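Local coordinates for cell division protein FtsX (Streptococcus pneumoniae, PDB 6HE6), which forms part of the FtsEX ABC transporter complex in cell division, its large extracellular loop interacting with the essential peptidoglycan hydrolase PcsB, at residues K53-S58 / D87-E92. Sequence-based numbering, arbitrary orientation.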
loop_
_atom_site.group_PDB
_atom_site.type_symbol
_atom_site.label_atom_id
_atom_site.label_comp_id
_atom_site.label_asym_id
_atom_site.label_seq_id
_atom_site.Cartn_x
_atom_site.Cartn_y
_atom_site.Cartn_z
ATOM N N LYS A 53 -1.280 13.113 -6.217
ATOM C CA LYS A 53 -0.808 13.039 -7.595
ATOM C C LYS A 53 -0.659 11.610 -8.107
ATOM O O LYS A 53 -0.900 11.353 -9.292
ATOM C CB LYS A 53 0.531 13.775 -7.753
ATOM C CG LYS A 53 1.115 13.653 -9.184
ATOM C CD LYS A 53 2.439 14.389 -9.400
ATOM C CE LYS A 53 2.352 15.270 -10.655
ATOM N NZ LYS A 53 3.421 16.313 -10.745
ATOM N N SER A 54 -0.250 10.671 -7.261
ATOM C CA SER A 54 -0.094 9.291 -7.700
ATOM C C SER A 54 -0.244 8.361 -6.501
ATOM O O SER A 54 0.049 8.739 -5.364
ATOM C CB SER A 54 1.266 9.081 -8.374
ATOM O OG SER A 54 2.306 9.222 -7.424
ATOM N N VAL A 55 -0.716 7.141 -6.765
ATOM C CA VAL A 55 -0.854 6.128 -5.731
ATOM C C VAL A 55 -0.396 4.801 -6.325
ATOM O O VAL A 55 -0.960 4.325 -7.318
ATOM C CB VAL A 55 -2.286 6.035 -5.194
ATOM C CG1 VAL A 55 -3.209 5.989 -6.311
ATOM C CG2 VAL A 55 -2.494 4.781 -4.358
ATOM N N THR A 56 0.642 4.228 -5.739
ATOM C CA THR A 56 1.359 3.088 -6.291
ATOM C C THR A 56 1.349 1.946 -5.287
ATOM O O THR A 56 1.777 2.125 -4.144
ATOM C CB THR A 56 2.802 3.494 -6.611
ATOM O OG1 THR A 56 2.794 4.630 -7.491
ATOM C CG2 THR A 56 3.536 2.357 -7.258
ATOM N N PHE A 57 0.856 0.777 -5.705
ATOM C CA PHE A 57 0.858 -0.386 -4.830
ATOM C C PHE A 57 2.279 -0.844 -4.496
ATOM O O PHE A 57 3.132 -0.965 -5.379
ATOM C CB PHE A 57 0.094 -1.557 -5.477
ATOM C CG PHE A 57 -0.193 -2.701 -4.523
ATOM C CD1 PHE A 57 -0.913 -2.488 -3.357
ATOM C CD2 PHE A 57 0.257 -3.985 -4.792
ATOM C CE1 PHE A 57 -1.177 -3.542 -2.481
ATOM C CE2 PHE A 57 -0.006 -5.021 -3.936
ATOM C CZ PHE A 57 -0.720 -4.802 -2.773
ATOM N N SER A 58 2.513 -1.151 -3.213
ATOM C CA SER A 58 3.767 -1.749 -2.734
ATOM C C SER A 58 3.411 -2.965 -1.884
ATOM O O SER A 58 2.991 -2.828 -0.730
ATOM C CB SER A 58 4.606 -0.748 -1.931
ATOM O OG SER A 58 5.631 -1.388 -1.170
ATOM N N ASP A 87 0.680 -4.960 3.053
ATOM C CA ASP A 87 0.524 -4.289 1.764
ATOM C C ASP A 87 0.252 -2.809 1.982
ATOM O O ASP A 87 -0.374 -2.412 2.973
ATOM C CB ASP A 87 -0.632 -4.892 0.958
ATOM C CG ASP A 87 -0.347 -6.296 0.468
ATOM O OD1 ASP A 87 0.822 -6.744 0.545
ATOM O OD2 ASP A 87 -1.300 -6.943 -0.014
ATOM N N ALA A 88 0.698 -1.983 1.041
ATOM C CA ALA A 88 0.635 -0.548 1.244
ATOM C C ALA A 88 0.451 0.153 -0.091
ATOM O O ALA A 88 0.820 -0.369 -1.144
ATOM C CB ALA A 88 1.903 -0.029 1.946
ATOM N N TYR A 89 -0.124 1.356 -0.036
ATOM C CA TYR A 89 -0.088 2.275 -1.164
ATOM C C TYR A 89 0.872 3.411 -0.828
ATOM O O TYR A 89 0.858 3.943 0.289
ATOM C CB TYR A 89 -1.489 2.834 -1.494
ATOM C CG TYR A 89 -2.347 1.848 -2.265
ATOM C CD1 TYR A 89 -2.033 1.496 -3.575
ATOM C CD2 TYR A 89 -3.455 1.259 -1.678
ATOM C CE1 TYR A 89 -2.818 0.600 -4.282
ATOM C CE2 TYR A 89 -4.239 0.353 -2.374
ATOM C CZ TYR A 89 -3.904 0.024 -3.671
ATOM O OH TYR A 89 -4.655 -0.887 -4.359
ATOM N N ILE A 90 1.705 3.772 -1.788
ATOM C CA ILE A 90 2.633 4.886 -1.642
ATOM C C ILE A 90 1.982 6.063 -2.351
ATOM O O ILE A 90 1.843 6.058 -3.578
ATOM C CB ILE A 90 4.020 4.563 -2.216
ATOM C CG1 ILE A 90 4.525 3.195 -1.760
ATOM C CG2 ILE A 90 5.014 5.666 -1.853
ATOM C CD1 ILE A 90 4.921 3.103 -0.285
ATOM N N VAL A 91 1.528 7.044 -1.579
ATOM C CA VAL A 91 0.755 8.168 -2.100
ATOM C C VAL A 91 1.667 9.379 -2.190
ATOM O O VAL A 91 2.403 9.681 -1.240
ATOM C CB VAL A 91 -0.463 8.468 -1.209
ATOM C CG1 VAL A 91 -1.276 9.650 -1.753
ATOM C CG2 VAL A 91 -1.364 7.208 -1.042
ATOM N N GLU A 92 1.623 10.068 -3.333
ATOM C CA GLU A 92 2.368 11.299 -3.551
ATOM C C GLU A 92 1.403 12.477 -3.497
ATOM O O GLU A 92 0.467 12.545 -4.300
ATOM C CB GLU A 92 3.086 11.255 -4.900
ATOM C CG GLU A 92 3.771 12.566 -5.284
ATOM C CD GLU A 92 4.358 12.509 -6.680
ATOM O OE1 GLU A 92 3.916 11.640 -7.458
ATOM O OE2 GLU A 92 5.253 13.323 -7.000
HETATM O O HOH W 1 3.068 6.995 -5.864
#
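F57 sets the edge of its ring toward the face of Y89, an edge-to-face pair with centroids 5.4 Å apart and planes at 60°. Followed outward, F57 CB lies 3.8 Å from Y89 CE1. F57 CD1 then sits over one face of the Y89 ring, offset toward the rim, 3.7 Å from Y89 CE1; F57 CD1 is also 3.5 Å from A88 O. F57 CE1 reaches D87 CB, and F57 CZ at the tip meets D87 OD2 in the plane of the phenylalanine ring, the carboxylate turned 78° against it. The other carboxylate oxygen, D87 OD1, is hydrogen-bonded to K60 N. V55 CG2 reaches Y89 CD1 at 3.4 Å. Y89 OH is hydrogen-bonded to D22 OD2, while helix 41-47 packs on V55 and Y89. Strands 52-58 and 88-93 are antiparallel neighbours in the four-stranded sheet of the FtsX extracellular domain; 52-58 is an outermost strand within this chain, and 88-93 also pairs with 11-16. At one end K53 and S54 both face E92 in a classic beta bulge, with K53 N donating nearly straight to E92 O (2.7 Å). On the face shared by S54, T56 and I90, S54 OG donates to the anti lone pair of E92 OE1 (2.9 Å), and one water bridges S54 OG, T56 OG1 and I90 O. The aliphatic chain of K53 runs alongside E92, its CD 3.7 Å from E92 OE1.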